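Local coordinates for enterobactin synthetase component F-related protein (Vibrio cholerae serotype O1, PDB 4OXI) that probably activates glycine with ATP as glycyl-adenylate, serving a lipopolysaccharide modification pathway that gives resistance to antimicrobial peptides, at residues T311-A316 and Q338-D343; E346-Q349 and P355-N358; T370-V375 and A381-G386. All coordinates share one frame; numbering follows the deposited sequence.

Contact 1: T311-A316 and Q338-D343; sequences TVIELA and QALLHD. With GAP (glycyl-adenosine-5'-phosphate), chain B.
In the wall of the adenine pocket of this adenylation enzyme, Q338 reaches out from the loop after strand 332-336 to T311 of helix 311-318. The one hydrogen bond across the contact runs from T311 OG1 to Q338 OE1, at 2.7 Å. The hydroxyl lies in the carbonyl plane of the amide at a C=O...donor angle of 131°, the position of an OE1 lone pair. The glutamine reaches it because its CG sits beside its own backbone N (chi1 -40°) and the chain is extended beyond CG, so that the amide is carried away from the nucleotide while the backbone stays next to it. That backbone lies over one face of the six-membered ring of the adenine: Q338 O is 3.3 Å from N1 of glycyl-adenosine-5'-phosphate, and A339 N is 3.3 Å from its C2. The loop then runs on to L341, at the N-cap position of helix 342-352. Further along, the contact becomes apolar. I313 CD1 meets L340 CD1 at 4.0 Å, the two side chains crossing at about a right angle and touching by their terminal methyls. I313 also leans on L344 of helix 342-352. Residues much later in the chain close over both segments: S504 and S506 hold the E314 carboxylate, and the Y508 hydroxyl bonds to A339 O.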
loop_
_atom_site.group_PDB
_atom_site.type_symbol
_atom_site.label_atom_id
_atom_site.label_comp_id
_atom_site.label_asym_id
_atom_site.label_seq_id
_atom_site.Cartn_x
_atom_site.Cartn_y
_atom_site.Cartn_z
ATOM N N THR A 311 9.858 -9.668 -3.648
ATOM C CA THR A 311 9.447 -11.050 -3.885
ATOM C C THR A 311 9.285 -11.277 -5.375
ATOM O O THR A 311 9.544 -12.365 -5.895
ATOM C CB THR A 311 8.090 -11.341 -3.201
ATOM O OG1 THR A 311 8.258 -11.293 -1.783
ATOM C CG2 THR A 311 7.585 -12.718 -3.563
ATOM N N VAL A 312 8.851 -10.235 -6.067
ATOM C CA VAL A 312 8.631 -10.331 -7.499
ATOM C C VAL A 312 9.885 -10.807 -8.244
ATOM O O VAL A 312 9.787 -11.555 -9.218
ATOM C CB VAL A 312 8.090 -8.998 -8.034
ATOM C CG1 VAL A 312 8.412 -8.812 -9.507
ATOM C CG2 VAL A 312 6.582 -8.929 -7.782
ATOM N N ILE A 313 11.062 -10.411 -7.758
ATOM C CA ILE A 313 12.320 -10.807 -8.392
ATOM C C ILE A 313 12.556 -12.300 -8.230
ATOM O O ILE A 313 12.976 -12.973 -9.170
ATOM C CB ILE A 313 13.527 -10.069 -7.796
ATOM C CG1 ILE A 313 13.320 -8.551 -7.869
ATOM C CG2 ILE A 313 14.814 -10.488 -8.517
ATOM C CD1 ILE A 313 14.322 -7.754 -7.006
ATOM N N GLU A 314 12.285 -12.817 -7.036
ATOM C CA GLU A 314 12.480 -14.239 -6.778
ATOM C C GLU A 314 11.566 -15.064 -7.657
ATOM O O GLU A 314 11.980 -16.066 -8.246
ATOM C CB GLU A 314 12.207 -14.559 -5.316
ATOM C CG GLU A 314 13.352 -14.199 -4.407
ATOM C CD GLU A 314 13.255 -14.906 -3.073
ATOM O OE1 GLU A 314 14.302 -15.371 -2.562
ATOM O OE2 GLU A 314 12.126 -14.999 -2.546
ATOM N N LEU A 315 10.316 -14.629 -7.739
ATOM C CA LEU A 315 9.327 -15.284 -8.582
ATOM C C LEU A 315 9.758 -15.304 -10.049
ATOM O O LEU A 315 9.655 -16.330 -10.724
ATOM C CB LEU A 315 7.989 -14.575 -8.439
ATOM C CG LEU A 315 6.860 -15.043 -9.347
ATOM C CD1 LEU A 315 6.630 -16.548 -9.210
ATOM C CD2 LEU A 315 5.597 -14.286 -8.994
ATOM N N ALA A 316 10.240 -14.170 -10.543
ATOM C CA ALA A 316 10.675 -14.096 -11.928
ATOM C C ALA A 316 11.836 -15.063 -12.183
ATOM O O ALA A 316 11.928 -15.646 -13.264
ATOM C CB ALA A 316 11.060 -12.674 -12.290
ATOM N N GLN A 338 10.313 -5.078 1.820
ATOM C CA GLN A 338 11.105 -6.132 2.448
ATOM C C GLN A 338 12.567 -5.890 2.137
ATOM O O GLN A 338 12.888 -5.177 1.177
ATOM C CB GLN A 338 10.751 -7.503 1.868
ATOM C CG GLN A 338 9.296 -7.713 1.616
ATOM C CD GLN A 338 9.010 -9.055 0.990
ATOM O OE1 GLN A 338 8.652 -9.139 -0.191
ATOM N NE2 GLN A 338 9.163 -10.122 1.779
ATOM N N ALA A 339 13.447 -6.509 2.921
ATOM C CA ALA A 339 14.890 -6.416 2.692
ATOM C C ALA A 339 15.240 -6.807 1.265
ATOM O O ALA A 339 14.854 -7.883 0.788
ATOM C CB ALA A 339 15.655 -7.283 3.685
ATOM N N LEU A 340 15.931 -5.906 0.567
ATOM C CA LEU A 340 16.358 -6.172 -0.804
ATOM C C LEU A 340 17.739 -6.804 -0.749
ATOM O O LEU A 340 18.688 -6.194 -0.253
ATOM C CB LEU A 340 16.398 -4.871 -1.612
ATOM C CG LEU A 340 16.813 -4.965 -3.077
ATOM C CD1 LEU A 340 15.888 -5.914 -3.824
ATOM C CD2 LEU A 340 16.800 -3.593 -3.729
ATOM N N LEU A 341 17.861 -8.036 -1.221
ATOM C CA LEU A 341 19.164 -8.689 -1.197
ATOM C C LEU A 341 20.005 -8.298 -2.401
ATOM O O LEU A 341 19.479 -8.129 -3.505
ATOM C CB LEU A 341 19.013 -10.201 -1.104
ATOM C CG LEU A 341 18.836 -10.597 0.357
ATOM C CD1 LEU A 341 18.725 -12.079 0.514
ATOM C CD2 LEU A 341 20.021 -10.092 1.141
ATOM N N HIS A 342 21.306 -8.133 -2.174
ATOM C CA HIS A 342 22.210 -7.671 -3.212
ATOM C C HIS A 342 22.110 -8.551 -4.446
ATOM O O HIS A 342 21.989 -8.039 -5.569
ATOM C CB HIS A 342 23.656 -7.644 -2.720
ATOM C CG HIS A 342 24.608 -7.085 -3.727
ATOM N ND1 HIS A 342 24.961 -5.751 -3.754
ATOM C CD2 HIS A 342 25.240 -7.664 -4.776
ATOM C CE1 HIS A 342 25.787 -5.538 -4.763
ATOM N NE2 HIS A 342 25.972 -6.682 -5.398
ATOM N N ASP A 343 22.139 -9.865 -4.227
ATOM C CA ASP A 343 22.094 -10.840 -5.315
ATOM C C ASP A 343 20.788 -10.791 -6.111
ATOM O O ASP A 343 20.783 -11.027 -7.330
ATOM C CB ASP A 343 22.362 -12.259 -4.788
ATOM C CG ASP A 343 23.799 -12.438 -4.284
ATOM O OD1 ASP A 343 24.700 -11.697 -4.752
ATOM O OD2 ASP A 343 24.026 -13.317 -3.416
HETATM N N GAP B . 4.812 1.576 2.410
HETATM C CA GAP B . 5.624 0.428 1.909
HETATM C C GAP B . 5.407 -0.725 2.870
HETATM O O GAP B . 5.915 -1.820 2.710
HETATM P PA GAP B . 4.106 -1.501 5.164
HETATM O O1A GAP B . 3.553 -0.600 6.240
HETATM O O2A GAP B . 3.253 -2.607 4.566
HETATM O O3A GAP B . 4.564 -0.472 4.023
HETATM C "C5'" GAP B . 6.354 -1.283 6.496
HETATM O "O5'" GAP B . 5.467 -2.121 5.754
HETATM C "C4'" GAP B . 7.517 -2.119 6.991
HETATM O "O4'" GAP B . 8.072 -2.854 5.898
HETATM C "C3'" GAP B . 8.680 -1.288 7.487
HETATM O "O3'" GAP B . 8.487 -0.888 8.843
HETATM C "C2'" GAP B . 9.849 -2.240 7.302
HETATM O "O2'" GAP B . 9.850 -3.226 8.323
HETATM C "C1'" GAP B . 9.478 -3.024 6.070
HETATM N N9 GAP B . 10.172 -2.449 4.896
HETATM C C8 GAP B . 9.642 -1.569 4.025
HETATM N N7 GAP B . 10.530 -1.251 3.050
HETATM C C5 GAP B . 11.666 -1.934 3.308
HETATM C C6 GAP B . 13.001 -2.041 2.683
HETATM N N6 GAP B . 13.294 -1.356 1.544
HETATM N N1 GAP B . 13.901 -2.860 3.277
HETATM C C2 GAP B . 13.615 -3.555 4.402
HETATM N N3 GAP B . 12.419 -3.498 5.019
HETATM C C4 GAP B . 11.423 -2.723 4.524
#

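Contact 2: E346-Q349 and P355-N358; sequences EQWQ and PVIN. With GAP (glycyl-adenosine-5'-phosphate), chain B.
Q349, on helix 342-352, lies against V356 at the start of strand 356-360, and its side chain can be followed outward atom by atom. CB packs on V356 CG2 at 3.8 Å. From there CG stands anti to the backbone N (chi1 -178°) and the chain continues extended, which carries the amide past the valine methyl to the backbone where the strand begins. NE2 ends 3.6 Å from V356 N and 3.8 Å from P355 CA. No direct hydrogen bond joins the two segments here; a water does it instead, accepting from Q349 NE2 at 2.8 Å and from V356 N at 2.9 Å. NE2 also donates to Q354 O, just before the strand, so two acceptors fix the rotation of the amide. Its other end, OE1, lies by the ring of F374.

W348 approaches the same valine from another direction. Its CD1 meets V356 CG2 at 4.1 Å, with the methyl at the edge of the indole and near its plane, and the two side chains run obliquely to each other. NE1 is bonded to S333 OG, and the indole meets F335 edge-to-face. Two residues beyond V356, N358 OD1 accepts from N6 of glycyl-adenosine-5'-phosphate at 2.9 Å; the N-H...O angle of 133° shows a bent bond. N358 ND2 is engaged by P384 O, which orients the amide with OD1 toward the adenine. The contact thus folds helix 342-352 back onto the second strand of a beta-alpha-beta crossover, whose parallel strands 332-336 and 356-360 are neighbours in the sheet, while helix 311-318 packs against W348 through V312.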
loop_
_atom_site.group_PDB
_atom_site.type_symbol
_atom_site.label_atom_id
_atom_site.label_comp_id
_atom_site.label_asym_id
_atom_site.label_seq_id
_atom_site.Cartn_x
_atom_site.Cartn_y
_atom_site.Cartn_z
ATOM N N GLU A 346 20.930 -7.551 -8.128
ATOM C CA GLU A 346 21.884 -7.741 -9.226
ATOM C C GLU A 346 21.255 -8.483 -10.400
ATOM O O GLU A 346 21.401 -8.068 -11.552
ATOM C CB GLU A 346 23.156 -8.459 -8.757
ATOM C CG GLU A 346 24.078 -8.924 -9.894
ATOM C CD GLU A 346 24.676 -7.779 -10.721
ATOM O OE1 GLU A 346 24.642 -6.608 -10.272
ATOM O OE2 GLU A 346 25.187 -8.057 -11.830
ATOM N N GLN A 347 20.532 -9.561 -10.109
ATOM C CA GLN A 347 19.898 -10.323 -11.174
ATOM C C GLN A 347 18.806 -9.526 -11.890
ATOM O O GLN A 347 18.614 -9.674 -13.094
ATOM C CB GLN A 347 19.366 -11.652 -10.642
ATOM C CG GLN A 347 20.473 -12.668 -10.394
ATOM C CD GLN A 347 19.985 -13.893 -9.655
ATOM O OE1 GLN A 347 19.915 -13.901 -8.421
ATOM N NE2 GLN A 347 19.646 -14.939 -10.398
ATOM N N TRP A 348 18.096 -8.669 -11.162
ATOM C CA TRP A 348 17.068 -7.867 -11.806
ATOM C C TRP A 348 17.745 -6.811 -12.669
ATOM O O TRP A 348 17.315 -6.559 -13.797
ATOM C CB TRP A 348 16.127 -7.223 -10.776
ATOM C CG TRP A 348 14.948 -6.495 -11.397
ATOM C CD1 TRP A 348 14.907 -5.193 -11.796
ATOM C CD2 TRP A 348 13.652 -7.041 -11.675
ATOM N NE1 TRP A 348 13.657 -4.887 -12.304
ATOM C CE2 TRP A 348 12.869 -6.008 -12.239
ATOM C CE3 TRP A 348 13.070 -8.303 -11.490
ATOM C CZ2 TRP A 348 11.540 -6.199 -12.627
ATOM C CZ3 TRP A 348 11.749 -8.495 -11.883
ATOM C CH2 TRP A 348 11.001 -7.449 -12.443
ATOM N N GLN A 349 18.816 -6.209 -12.151
ATOM C CA GLN A 349 19.522 -5.169 -12.900
ATOM C C GLN A 349 20.198 -5.700 -14.178
ATOM O O GLN A 349 20.283 -4.989 -15.182
ATOM C CB GLN A 349 20.531 -4.423 -12.014
ATOM C CG GLN A 349 21.265 -3.298 -12.758
ATOM C CD GLN A 349 21.795 -2.226 -11.827
ATOM O OE1 GLN A 349 22.823 -2.410 -11.162
ATOM N NE2 GLN A 349 21.095 -1.093 -11.769
ATOM N N PRO A 355 18.729 1.470 -13.926
ATOM C CA PRO A 355 18.698 1.718 -12.474
ATOM C C PRO A 355 17.662 0.912 -11.657
ATOM O O PRO A 355 16.529 0.692 -12.095
ATOM C CB PRO A 355 18.389 3.216 -12.386
ATOM C CG PRO A 355 19.029 3.801 -13.625
ATOM C CD PRO A 355 18.875 2.729 -14.696
ATOM N N VAL A 356 18.083 0.479 -10.472
ATOM C CA VAL A 356 17.237 -0.223 -9.524
ATOM C C VAL A 356 17.278 0.603 -8.246
ATOM O O VAL A 356 18.352 0.992 -7.810
ATOM C CB VAL A 356 17.788 -1.633 -9.255
ATOM C CG1 VAL A 356 17.070 -2.281 -8.103
ATOM C CG2 VAL A 356 17.676 -2.503 -10.517
ATOM N N ILE A 357 16.119 0.894 -7.659
ATOM C CA ILE A 357 16.052 1.788 -6.505
ATOM C C ILE A 357 15.409 1.073 -5.322
ATOM O O ILE A 357 14.297 0.555 -5.448
ATOM C CB ILE A 357 15.198 3.037 -6.816
ATOM C CG1 ILE A 357 15.648 3.717 -8.111
ATOM C CG2 ILE A 357 15.213 4.020 -5.647
ATOM C CD1 ILE A 357 17.103 4.105 -8.113
ATOM N N ASN A 358 16.095 1.030 -4.181
ATOM C CA ASN A 358 15.517 0.453 -2.962
ATOM C C ASN A 358 14.739 1.557 -2.271
ATOM O O ASN A 358 15.284 2.636 -2.062
ATOM C CB ASN A 358 16.622 -0.083 -2.031
ATOM C CG ASN A 358 16.079 -0.957 -0.894
ATOM O OD1 ASN A 358 14.915 -1.368 -0.904
ATOM N ND2 ASN A 358 16.940 -1.270 0.077
HETATM N N GAP B . 4.812 1.576 2.410
HETATM C CA GAP B . 5.624 0.428 1.909
HETATM C C GAP B . 5.407 -0.725 2.870
HETATM O O GAP B . 5.915 -1.820 2.710
HETATM P PA GAP B . 4.106 -1.501 5.164
HETATM O O1A GAP B . 3.553 -0.600 6.240
HETATM O O2A GAP B . 3.253 -2.607 4.566
HETATM O O3A GAP B . 4.564 -0.472 4.023
HETATM C "C5'" GAP B . 6.354 -1.283 6.496
HETATM O "O5'" GAP B . 5.467 -2.121 5.754
HETATM C "C4'" GAP B . 7.517 -2.119 6.991
HETATM O "O4'" GAP B . 8.072 -2.854 5.898
HETATM C "C3'" GAP B . 8.680 -1.288 7.487
HETATM O "O3'" GAP B . 8.487 -0.888 8.843
HETATM C "C2'" GAP B . 9.849 -2.240 7.302
HETATM O "O2'" GAP B . 9.850 -3.226 8.323
HETATM C "C1'" GAP B . 9.478 -3.024 6.070
HETATM N N9 GAP B . 10.172 -2.449 4.896
HETATM C C8 GAP B . 9.642 -1.569 4.025
HETATM N N7 GAP B . 10.530 -1.251 3.050
HETATM C C5 GAP B . 11.666 -1.934 3.308
HETATM C C6 GAP B . 13.001 -2.041 2.683
HETATM N N6 GAP B . 13.294 -1.356 1.544
HETATM N N1 GAP B . 13.901 -2.860 3.277
HETATM C C2 GAP B . 13.615 -3.555 4.402
HETATM N N3 GAP B . 12.419 -3.498 5.019
HETATM C C4 GAP B . 11.423 -2.723 4.524
HETATM O O HOH W 1 20.868 1.058 -9.942
#

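Contact 3: T370-V375 and A381-G386; sequences TYHRFV and ASVPIG. With GAP (glycyl-adenosine-5'-phosphate), chain B.
H372 packs against P384 where strand 370-373 meets the loop 381-386. The proline lies over one face of the imidazole: P384 CB is 3.9 Å from the ring centroid and only 11° off the ring normal, a CH-pi contact, and P384 CG comes within 3.6 Å of H372 NE2. V383 divides its branches between two rings. With CG1 anti to the backbone N (chi1 -179°), that methyl meets the edge of the imidazole at H372 CD2, 3.9 Å away. CG2 turns instead to F374, reaching CD1 at 3.5 Å, and these two side chains cross at about a right angle.

At the other end of the contact, T370 holds its hydroxyl between the backbone N and the carbonyl carbon (chi1 73°). That rotamer puts OG1 2.7 Å from I385 O, to which it donates; the hydroxyl approaches from above the carbonyl plane and does not use a lone pair. I385 points away from the strand overall, though its CB still touches T370 OG1. Its CG2 lies 3.6 Å from N1 of glycyl-adenosine-5'-phosphate, out beyond the ring and on the other side of the adenine plane from the Q338-A339 backbone. G386 brings the backbones close together, its CA packing against H372 CB and making a C-H...O contact of 3.4 Å with Y371 O. I385 and G386 both face L461, forming a classic beta bulge whose I385 lines the adenine pocket, just before strand 387-388 joins the sheet next to strand 370-373.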
loop_
_atom_site.group_PDB
_atom_site.type_symbol
_atom_site.label_atom_id
_atom_site.label_comp_id
_atom_site.label_asym_id
_atom_site.label_seq_id
_atom_site.Cartn_x
_atom_site.Cartn_y
_atom_site.Cartn_z
ATOM N N THR A 370 12.763 6.791 2.739
ATOM C CA THR A 370 14.138 6.804 2.268
ATOM C C THR A 370 14.265 6.028 0.977
ATOM O O THR A 370 13.364 5.265 0.596
ATOM C CB THR A 370 15.113 6.164 3.270
ATOM O OG1 THR A 370 14.929 4.742 3.257
ATOM C CG2 THR A 370 14.904 6.716 4.691
ATOM N N TYR A 371 15.408 6.199 0.325
ATOM C CA TYR A 371 15.692 5.534 -0.939
ATOM C C TYR A 371 17.196 5.344 -1.073
ATOM O O TYR A 371 17.986 6.074 -0.465
ATOM C CB TYR A 371 15.214 6.385 -2.109
ATOM C CG TYR A 371 16.154 7.533 -2.404
ATOM C CD1 TYR A 371 17.059 7.465 -3.458
ATOM C CD2 TYR A 371 16.147 8.684 -1.619
ATOM C CE1 TYR A 371 17.930 8.509 -3.725
ATOM C CE2 TYR A 371 17.019 9.735 -1.881
ATOM C CZ TYR A 371 17.903 9.639 -2.937
ATOM O OH TYR A 371 18.762 10.673 -3.211
ATOM N N HIS A 372 17.586 4.387 -1.900
ATOM C CA HIS A 372 18.980 4.155 -2.175
ATOM C C HIS A 372 19.139 3.563 -3.566
ATOM O O HIS A 372 18.551 2.523 -3.855
ATOM C CB HIS A 372 19.543 3.167 -1.169
ATOM C CG HIS A 372 21.017 2.968 -1.303
ATOM N ND1 HIS A 372 21.929 3.946 -0.962
ATOM C CD2 HIS A 372 21.740 1.912 -1.751
ATOM C CE1 HIS A 372 23.151 3.495 -1.191
ATOM N NE2 HIS A 372 23.064 2.268 -1.670
ATOM N N ARG A 373 19.931 4.196 -4.431
ATOM C CA ARG A 373 20.215 3.586 -5.734
ATOM C C ARG A 373 21.135 2.383 -5.565
ATOM O O ARG A 373 22.221 2.491 -4.983
ATOM C CB ARG A 373 20.857 4.574 -6.703
ATOM C CG ARG A 373 19.987 5.751 -7.040
ATOM C CD ARG A 373 20.596 6.608 -8.160
ATOM N NE ARG A 373 19.852 7.859 -8.278
ATOM C CZ ARG A 373 19.975 8.879 -7.429
ATOM N NH1 ARG A 373 19.245 9.978 -7.603
ATOM N NH2 ARG A 373 20.823 8.803 -6.400
ATOM N N PHE A 374 20.697 1.238 -6.075
ATOM C CA PHE A 374 21.485 0.030 -6.006
ATOM C C PHE A 374 22.821 0.242 -6.726
ATOM O O PHE A 374 22.853 0.691 -7.875
ATOM C CB PHE A 374 20.721 -1.114 -6.655
ATOM C CG PHE A 374 21.519 -2.362 -6.806
ATOM C CD1 PHE A 374 21.928 -3.076 -5.695
ATOM C CD2 PHE A 374 21.863 -2.833 -8.069
ATOM C CE1 PHE A 374 22.668 -4.251 -5.837
ATOM C CE2 PHE A 374 22.600 -4.001 -8.225
ATOM C CZ PHE A 374 22.999 -4.715 -7.108
ATOM N N VAL A 375 23.907 -0.073 -6.026
ATOM C CA VAL A 375 25.264 0.005 -6.562
ATOM C C VAL A 375 25.801 -1.412 -6.695
ATOM O O VAL A 375 26.047 -2.082 -5.691
ATOM C CB VAL A 375 26.188 0.791 -5.601
ATOM C CG1 VAL A 375 27.599 0.880 -6.162
ATOM C CG2 VAL A 375 25.627 2.194 -5.313
ATOM N N ALA A 381 26.146 -7.582 1.343
ATOM C CA ALA A 381 25.181 -8.674 1.179
ATOM C C ALA A 381 23.735 -8.198 0.976
ATOM O O ALA A 381 22.900 -8.920 0.413
ATOM C CB ALA A 381 25.258 -9.622 2.351
ATOM N N SER A 382 23.432 -6.994 1.452
ATOM C CA SER A 382 22.095 -6.424 1.286
ATOM C C SER A 382 22.206 -5.014 0.733
ATOM O O SER A 382 23.260 -4.378 0.827
ATOM C CB SER A 382 21.376 -6.361 2.625
ATOM O OG SER A 382 22.108 -5.526 3.507
ATOM N N VAL A 383 21.117 -4.528 0.157
ATOM C CA VAL A 383 21.063 -3.163 -0.339
ATOM C C VAL A 383 20.612 -2.273 0.804
ATOM O O VAL A 383 19.602 -2.558 1.459
ATOM C CB VAL A 383 20.089 -3.054 -1.517
ATOM C CG1 VAL A 383 20.045 -1.635 -2.062
ATOM C CG2 VAL A 383 20.471 -4.043 -2.612
ATOM N N PRO A 384 21.371 -1.207 1.077
ATOM C CA PRO A 384 20.985 -0.225 2.103
ATOM C C PRO A 384 19.601 0.361 1.812
ATOM O O PRO A 384 19.203 0.399 0.649
ATOM C CB PRO A 384 22.033 0.881 1.943
ATOM C CG PRO A 384 23.238 0.187 1.300
ATOM C CD PRO A 384 22.678 -0.914 0.453
ATOM N N ILE A 385 18.885 0.814 2.839
ATOM C CA ILE A 385 17.637 1.549 2.610
ATOM C C ILE A 385 17.947 3.026 2.354
ATOM O O ILE A 385 17.083 3.794 1.926
ATOM C CB ILE A 385 16.630 1.392 3.772
ATOM C CG1 ILE A 385 17.265 1.728 5.121
ATOM C CG2 ILE A 385 16.086 -0.030 3.819
ATOM C CD1 ILE A 385 16.213 1.854 6.269
ATOM N N GLY A 386 19.187 3.426 2.625
ATOM C CA GLY A 386 19.692 4.686 2.095
ATOM C C GLY A 386 19.541 5.877 3.010
ATOM O O GLY A 386 19.878 5.821 4.201
HETATM N N GAP B . 4.812 1.576 2.410
HETATM C CA GAP B . 5.624 0.428 1.909
HETATM C C GAP B . 5.407 -0.725 2.870
HETATM O O GAP B . 5.915 -1.820 2.710
HETATM P PA GAP B . 4.106 -1.501 5.164
HETATM O O1A GAP B . 3.553 -0.600 6.240
HETATM O O2A GAP B . 3.253 -2.607 4.566
HETATM O O3A GAP B . 4.564 -0.472 4.023
HETATM C "C5'" GAP B . 6.354 -1.283 6.496
HETATM O "O5'" GAP B . 5.467 -2.121 5.754
HETATM C "C4'" GAP B . 7.517 -2.119 6.991
HETATM O "O4'" GAP B . 8.072 -2.854 5.898
HETATM C "C3'" GAP B . 8.680 -1.288 7.487
HETATM O "O3'" GAP B . 8.487 -0.888 8.843
HETATM C "C2'" GAP B . 9.849 -2.240 7.302
HETATM O "O2'" GAP B . 9.850 -3.226 8.323
HETATM C "C1'" GAP B . 9.478 -3.024 6.070
HETATM N N9 GAP B . 10.172 -2.449 4.896
HETATM C C8 GAP B . 9.642 -1.569 4.025
HETATM N N7 GAP B . 10.530 -1.251 3.050
HETATM C C5 GAP B . 11.666 -1.934 3.308
HETATM C C6 GAP B . 13.001 -2.041 2.683
HETATM N N6 GAP B . 13.294 -1.356 1.544
HETATM N N1 GAP B . 13.901 -2.860 3.277
HETATM C C2 GAP B . 13.615 -3.555 4.402
HETATM N N3 GAP B . 12.419 -3.498 5.019
HETATM C C4 GAP B . 11.423 -2.723 4.524
#

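How the contacts relate
All three contacts touch the ligand: contact 1 by backbone over one face of the adenine, contact 2 by an asparagine amide, contact 3 by an isoleucine methyl from the opposite side. Contacts 1 and 3 are buried; contact 2 is partly exposed and uses water between its segments. Helix 342-352 is shared by contacts 1 and 2, and the W348 indole packs on I313 (CE3 to CG1, 3.6 Å). Contacts 2 and 3 lie on neighbouring strands of one sheet. Contact 1 meets contact 3 through backbone, L340 O to V383 N at 3.0 Å. Both direct hydrogen bonds come from threonine hydroxyls, to an amide in contact 1 and a backbone carbonyl in contact 3.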